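Local atomic coordinates of Rbam17540 (Bacillus amyloliquefaciens, PDB entry 2YOY), a protein that binds copper and probably acts as a lytic polysaccharide monooxygenase of the CBM33 family that helps break down cellulose by oxidation. Residues A99-H104 against V159-D164; T89-Y94 against N139-I144. One frame throughout, in Å; residues are numbered along the deposited sequence.

Contact 1 (A99-H104 against V159-D164). With EDO (1,2-ethanediol), chain E.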
loop_
_atom_site.group_PDB
_atom_site.type_symbol
_atom_site.label_atom_id
_atom_site.label_comp_id
_atom_site.label_asym_id
_atom_site.label_seq_id
_atom_site.Cartn_x
_atom_site.Cartn_y
_atom_site.Cartn_z
ATOM N N ALA A 99 8.710 -7.789 14.468
ATOM C CA ALA A 99 9.089 -9.093 13.971
ATOM C C ALA A 99 8.234 -9.429 12.769
ATOM O O ALA A 99 7.021 -9.250 12.821
ATOM C CB ALA A 99 8.883 -10.152 15.045
ATOM N N THR A 100 8.864 -9.931 11.712
ATOM C CA THR A 100 8.213 -10.037 10.395
ATOM C C THR A 100 8.267 -11.435 9.837
ATOM O O THR A 100 9.318 -12.077 9.847
ATOM C CB THR A 100 8.887 -9.043 9.417
ATOM O OG1 THR A 100 8.728 -7.717 9.929
ATOM C CG2 THR A 100 8.315 -9.163 7.983
ATOM N N SER A 101 7.130 -11.913 9.303
ATOM C CA SER A 101 7.068 -13.206 8.648
ATOM C C SER A 101 7.276 -13.103 7.138
ATOM O O SER A 101 7.957 -13.928 6.551
ATOM C CB SER A 101 5.767 -13.931 8.961
ATOM O OG SER A 101 4.673 -13.131 8.631
ATOM N N LYS A 102 6.681 -12.096 6.505
ATOM C CA LYS A 102 6.889 -11.905 5.058
ATOM C C LYS A 102 6.361 -10.565 4.607
ATOM O O LYS A 102 5.566 -9.920 5.292
ATOM C CB LYS A 102 6.230 -13.007 4.209
ATOM C CG LYS A 102 4.712 -12.988 4.187
ATOM C CD LYS A 102 4.152 -14.054 3.261
ATOM C CE LYS A 102 2.663 -13.924 3.133
ATOM N NZ LYS A 102 2.090 -14.933 2.210
ATOM N N TRP A 103 6.823 -10.148 3.437
ATOM C CA TRP A 103 6.168 -9.131 2.671
ATOM C C TRP A 103 5.751 -9.712 1.327
ATOM O O TRP A 103 6.321 -10.689 0.821
ATOM C CB TRP A 103 7.064 -7.933 2.400
ATOM C CG TRP A 103 7.644 -7.199 3.564
ATOM C CD1 TRP A 103 7.234 -5.974 4.049
ATOM C CD2 TRP A 103 8.844 -7.530 4.298
ATOM N NE1 TRP A 103 8.085 -5.546 5.040
ATOM C CE2 TRP A 103 9.074 -6.477 5.220
ATOM C CE3 TRP A 103 9.744 -8.587 4.245
ATOM C CZ2 TRP A 103 10.195 -6.462 6.096
ATOM C CZ3 TRP A 103 10.849 -8.586 5.142
ATOM C CH2 TRP A 103 11.040 -7.540 6.046
ATOM N N HIS A 104 4.674 -9.169 0.804
ATOM C CA HIS A 104 4.096 -9.647 -0.468
ATOM C C HIS A 104 3.503 -8.501 -1.261
ATOM O O HIS A 104 2.892 -7.573 -0.705
ATOM C CB HIS A 104 3.149 -10.860 -0.270
ATOM C CG HIS A 104 2.210 -10.758 0.898
ATOM N ND1 HIS A 104 0.870 -11.051 0.778
ATOM C CD2 HIS A 104 2.413 -10.455 2.210
ATOM C CE1 HIS A 104 0.274 -10.878 1.947
ATOM N NE2 HIS A 104 1.196 -10.546 2.836
ATOM N N VAL A 159 2.160 -5.531 1.026
ATOM C CA VAL A 159 1.648 -6.042 2.278
ATOM C C VAL A 159 2.801 -6.520 3.193
ATOM O O VAL A 159 3.653 -7.287 2.778
ATOM C CB VAL A 159 0.630 -7.158 2.036
ATOM C CG1 VAL A 159 -0.038 -7.553 3.356
ATOM C CG2 VAL A 159 -0.465 -6.747 1.031
ATOM N N TRP A 160 2.784 -6.085 4.450
ATOM C CA TRP A 160 3.768 -6.435 5.423
ATOM C C TRP A 160 3.051 -7.244 6.519
ATOM O O TRP A 160 2.193 -6.703 7.222
ATOM C CB TRP A 160 4.388 -5.159 5.973
ATOM C CG TRP A 160 5.228 -5.332 7.235
ATOM C CD1 TRP A 160 5.978 -6.411 7.562
ATOM C CD2 TRP A 160 5.359 -4.398 8.325
ATOM N NE1 TRP A 160 6.580 -6.208 8.764
ATOM C CE2 TRP A 160 6.215 -4.987 9.260
ATOM C CE3 TRP A 160 4.838 -3.124 8.584
ATOM C CZ2 TRP A 160 6.564 -4.354 10.466
ATOM C CZ3 TRP A 160 5.168 -2.489 9.769
ATOM C CH2 TRP A 160 6.054 -3.112 10.696
ATOM N N ASP A 161 3.386 -8.525 6.630
ATOM C CA ASP A 161 2.816 -9.399 7.675
ATOM C C ASP A 161 3.685 -9.408 8.923
ATOM O O ASP A 161 4.880 -9.710 8.842
ATOM C CB ASP A 161 2.742 -10.846 7.177
ATOM C CG ASP A 161 1.614 -11.091 6.195
ATOM O OD1 ASP A 161 0.964 -10.116 5.697
ATOM O OD2 ASP A 161 1.419 -12.305 5.849
ATOM N N VAL A 162 3.066 -9.147 10.069
ATOM C CA VAL A 162 3.762 -9.187 11.383
ATOM C C VAL A 162 3.760 -10.635 11.882
ATOM O O VAL A 162 2.739 -11.354 11.824
ATOM C CB VAL A 162 3.072 -8.234 12.393
ATOM C CG1 VAL A 162 3.741 -8.313 13.766
ATOM C CG2 VAL A 162 3.087 -6.812 11.878
ATOM N N ALA A 163 4.930 -11.084 12.300
ATOM C CA ALA A 163 5.143 -12.509 12.655
ATOM C C ALA A 163 4.337 -12.945 13.896
ATOM O O ALA A 163 3.813 -14.075 13.973
ATOM C CB ALA A 163 6.604 -12.704 12.943
ATOM N N ASP A 164 4.259 -12.053 14.868
ATOM C CA ASP A 164 3.812 -12.451 16.237
ATOM C C ASP A 164 2.469 -11.862 16.630
ATOM O O ASP A 164 2.105 -11.861 17.798
ATOM C CB ASP A 164 4.899 -12.115 17.291
ATOM C CG ASP A 164 5.142 -10.636 17.441
ATOM O OD1 ASP A 164 4.944 -9.856 16.476
ATOM O OD2 ASP A 164 5.553 -10.211 18.553
HETATM C C1 EDO E . 3.782 -7.033 18.914
HETATM O O1 EDO E . 4.724 -7.891 19.557
HETATM C C2 EDO E . 4.183 -6.829 17.457
HETATM O O2 EDO E . 5.410 -7.491 17.111
#
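His104 meets Asp161 and Val159 with different parts of its ring. The ring NE2 donates to Asp161 OD1 at 2.9 Å, with a nearly straight bond of 172°. The acceptor lies in the imidazole plane, but the ring and carboxylate planes stand nearly perpendicular, so the N-H comes in from above the carboxylate. Val159 CB sits over one ring face in a CH-pi contact, 3.7 Å from the centroid. Lys102 CE lies over the opposite face. With chi1 at 43°, His104 CG is set between its own backbone N and carbonyl carbon, and this swings the ring across to the other strand. ND1 bonds Tyr106. With an alanine here the ring is gone, which would probably leave the Asp161 carboxylate without this N-H donor and open a gap between Val159 and Lys102.

The indoles of Trp103 and Trp160 are on the other side of the sheet. They lie side by side, with planes 19° apart but slid so that they barely overlap; Trp103 NE1 is 3.4 Å from Trp160 CD1 and hydrogen-bonds Tyr94 OH. Trp160 NE1 donates in its ring plane to Thr100 OG1 at 2.9 Å, and that hydroxyl also bonds the backbone of His98, a copper ligand. The Trp160 side chain comes within about 5 Å of the copper.

Backbone bonds join the strands in antiparallel fashion, and Ala163 N to Ala99 O at 2.8 Å extends the pairing into the loops. Strand 100-108 lies between 123-130 and 154-162, and 154-162 in turn pairs with 167-177, whose Phe169 stacks on Trp160.

Contact 2 (T89-Y94 against N139-I144); sequences TFTWHY and NLTHKI
Leu140 O takes up two donors: the backbone N of Trp92 at 3.0 Å and a water at 2.9 Å. The Trp92 bond is nearly straight, at 170°. The same water also donates to Asn139 O and accepts from Tyr94 OH at 2.6 Å, lying at the edge of the tyrosine ring near its plane. It thus ties the end of the Tyr94 side chain, whose OH also bonds Trp103 NE1 of strand 100-108, to the turn that leads into strand 141-146. Leu140 CD2 touches the same ring at its edge, 3.9 Å from Tyr94 CD2.

Further along, Phe90 and His142 form an antiparallel hydrogen-bonded pair, each N bonding to the other's O. Thr91 and Thr141 flank it as a non-hydrogen-bonded pair, and their hydroxyls meet at 2.6 Å between the two OG1 atoms. In both threonines OG1 is anti to the carbonyl carbon (chi1 near -60°), which brings the hydroxyls together. Thr141 CG2 also packs on Thr89 CB at 3.7 Å.

Phe90, Trp92, His142 and Ile144 are buried on the other side. Ile144 crosses Phe90 at about a right angle, its CB 3.7 Å from Phe90 CE1. Trp92 and His142 meet rim to rim, with planes at 54° and Trp92 CD1 3.9 Å from His142 CE1. Trp92 NE1 and His142 ND1 both bond Tyr105 OH of strand 100-108, while His142 NE2 makes a weak bond to Asn139 O.

The chemistry therefore differs between the two sides. Threonine hydroxyls pair on the more exposed side, while the buried side is aromatic. This is consistent with a two-sheet beta sandwich; here one tyrosine hydroxyl bonds two ring nitrogens across the interface.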
loop_
_atom_site.group_PDB
_atom_site.type_symbol
_atom_site.label_atom_id
_atom_site.label_comp_id
_atom_site.label_asym_id
_atom_site.label_seq_id
_atom_site.Cartn_x
_atom_site.Cartn_y
_atom_site.Cartn_z
ATOM N N THR A 89 12.774 -1.084 -6.747
ATOM C CA THR A 89 12.916 -1.295 -5.312
ATOM C C THR A 89 11.785 -0.641 -4.525
ATOM O O THR A 89 11.276 0.402 -4.908
ATOM C CB THR A 89 14.230 -0.728 -4.809
ATOM O OG1 THR A 89 14.275 0.655 -5.175
ATOM C CG2 THR A 89 15.393 -1.473 -5.448
ATOM N N PHE A 90 11.441 -1.271 -3.406
ATOM C CA PHE A 90 10.347 -0.820 -2.528
ATOM C C PHE A 90 10.951 -0.742 -1.141
ATOM O O PHE A 90 11.331 -1.760 -0.569
ATOM C CB PHE A 90 9.152 -1.797 -2.585
ATOM C CG PHE A 90 8.534 -1.840 -3.915
ATOM C CD1 PHE A 90 9.100 -2.576 -4.955
ATOM C CD2 PHE A 90 7.376 -1.072 -4.195
ATOM C CE1 PHE A 90 8.541 -2.551 -6.224
ATOM C CE2 PHE A 90 6.825 -1.055 -5.482
ATOM C CZ PHE A 90 7.398 -1.797 -6.494
ATOM N N THR A 91 11.083 0.486 -0.632
ATOM C CA THR A 91 11.675 0.740 0.676
ATOM C C THR A 91 10.652 1.204 1.690
ATOM O O THR A 91 9.945 2.195 1.460
ATOM C CB THR A 91 12.758 1.819 0.570
ATOM O OG1 THR A 91 13.791 1.327 -0.295
ATOM C CG2 THR A 91 13.345 2.094 1.917
ATOM N N TRP A 92 10.583 0.475 2.798
ATOM C CA TRP A 92 9.699 0.800 3.924
ATOM C C TRP A 92 10.410 1.695 4.916
ATOM O O TRP A 92 11.627 1.552 5.135
ATOM C CB TRP A 92 9.238 -0.487 4.618
ATOM C CG TRP A 92 8.265 -1.330 3.793
ATOM C CD1 TRP A 92 8.571 -2.115 2.731
ATOM C CD2 TRP A 92 6.854 -1.486 4.011
ATOM N NE1 TRP A 92 7.428 -2.756 2.269
ATOM C CE2 TRP A 92 6.369 -2.394 3.040
ATOM C CE3 TRP A 92 5.957 -0.934 4.910
ATOM C CZ2 TRP A 92 5.006 -2.751 2.938
ATOM C CZ3 TRP A 92 4.593 -1.313 4.813
ATOM C CH2 TRP A 92 4.150 -2.219 3.859
ATOM N N HIS A 93 9.670 2.641 5.489
ATOM C CA HIS A 93 10.084 3.392 6.671
ATOM C C HIS A 93 9.227 2.881 7.841
ATOM O O HIS A 93 7.990 2.789 7.719
ATOM C CB HIS A 93 9.823 4.868 6.480
ATOM C CG HIS A 93 10.078 5.695 7.705
ATOM N ND1 HIS A 93 11.344 6.007 8.146
ATOM C CD2 HIS A 93 9.227 6.235 8.600
ATOM C CE1 HIS A 93 11.258 6.717 9.254
ATOM N NE2 HIS A 93 9.983 6.878 9.545
ATOM N N TYR A 94 9.890 2.481 8.913
ATOM C CA TYR A 94 9.248 1.917 10.100
ATOM C C TYR A 94 9.297 2.896 11.272
ATOM O O TYR A 94 10.365 3.431 11.604
ATOM C CB TYR A 94 9.872 0.576 10.482
ATOM C CG TYR A 94 9.700 -0.462 9.422
ATOM C CD1 TYR A 94 8.456 -1.040 9.211
ATOM C CD2 TYR A 94 10.748 -0.845 8.601
ATOM C CE1 TYR A 94 8.283 -1.965 8.229
ATOM C CE2 TYR A 94 10.586 -1.788 7.608
ATOM C CZ TYR A 94 9.341 -2.327 7.416
ATOM O OH TYR A 94 9.159 -3.248 6.430
ATOM N N ASN A 139 15.541 -6.068 6.768
ATOM C CA ASN A 139 15.405 -6.066 5.308
ATOM C C ASN A 139 14.500 -4.902 4.883
ATOM O O ASN A 139 13.339 -5.113 4.583
ATOM C CB ASN A 139 14.846 -7.409 4.808
ATOM C CG ASN A 139 14.908 -7.543 3.304
ATOM O OD1 ASN A 139 15.476 -6.673 2.617
ATOM N ND2 ASN A 139 14.371 -8.622 2.782
ATOM N N LEU A 140 15.061 -3.693 4.836
ATOM C CA LEU A 140 14.302 -2.454 4.555
ATOM C C LEU A 140 13.731 -2.325 3.150
ATOM O O LEU A 140 12.626 -1.769 2.963
ATOM C CB LEU A 140 15.190 -1.229 4.796
ATOM C CG LEU A 140 15.464 -0.936 6.270
ATOM C CD1 LEU A 140 16.670 -0.013 6.382
ATOM C CD2 LEU A 140 14.253 -0.342 6.969
ATOM N N THR A 141 14.472 -2.833 2.178
ATOM C CA THR A 141 14.222 -2.573 0.747
ATOM C C THR A 141 14.142 -3.884 -0.018
ATOM O O THR A 141 15.003 -4.739 0.143
ATOM C CB THR A 141 15.375 -1.729 0.174
ATOM O OG1 THR A 141 15.396 -0.452 0.810
ATOM C CG2 THR A 141 15.242 -1.508 -1.334
ATOM N N HIS A 142 13.080 -4.057 -0.823
ATOM C CA HIS A 142 12.826 -5.264 -1.553
ATOM C C HIS A 142 12.891 -5.023 -3.053
ATOM O O HIS A 142 12.387 -4.015 -3.539
ATOM C CB HIS A 142 11.416 -5.761 -1.201
ATOM C CG HIS A 142 11.208 -5.869 0.270
ATOM N ND1 HIS A 142 10.081 -5.402 0.893
ATOM C CD2 HIS A 142 12.038 -6.286 1.255
ATOM C CE1 HIS A 142 10.190 -5.578 2.191
ATOM N NE2 HIS A 142 11.378 -6.092 2.444
ATOM N N LYS A 143 13.454 -5.981 -3.777
ATOM C CA LYS A 143 13.562 -5.911 -5.252
ATOM C C LYS A 143 12.505 -6.791 -5.814
ATOM O O LYS A 143 12.539 -7.981 -5.616
ATOM C CB LYS A 143 14.916 -6.456 -5.670
ATOM C CG LYS A 143 15.228 -6.339 -7.150
ATOM C CD LYS A 143 16.612 -6.923 -7.390
ATOM C CE LYS A 143 16.958 -7.027 -8.860
ATOM N NZ LYS A 143 18.062 -7.998 -9.018
ATOM N N ILE A 144 11.543 -6.154 -6.468
ATOM C CA ILE A 144 10.363 -6.784 -6.988
ATOM C C ILE A 144 10.279 -6.479 -8.494
ATOM O O ILE A 144 10.471 -5.317 -8.951
ATOM C CB ILE A 144 9.155 -6.237 -6.262
ATOM C CG1 ILE A 144 9.196 -6.505 -4.742
ATOM C CG2 ILE A 144 7.848 -6.799 -6.819
ATOM C CD1 ILE A 144 9.079 -7.956 -4.309
HETATM O O HOH W 1 11.017 -3.538 4.643
#

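In the fold
The two contacts have centres about 13 Å apart and belong to different sheets. Contact 2 joins strands 86-94 and 141-146 of the three-stranded antiparallel sheet; contact 1 joins 100-108 and 154-162 of the larger mixed sheet. Their segments alternate along the chain, so each sheet receives one strand from each successive pair. The sheets meet through aromatic side chains: Trp103 NE1 lies 2.9 Å from Tyr94 OH, probably a hydrogen bond, and Trp160 packs edge-to-face with Tyr94. This fits the immunoglobulin-like beta sandwich of the family. The shared aromatic core thus reaches from the sandwich interior toward the copper site of His1 and His98.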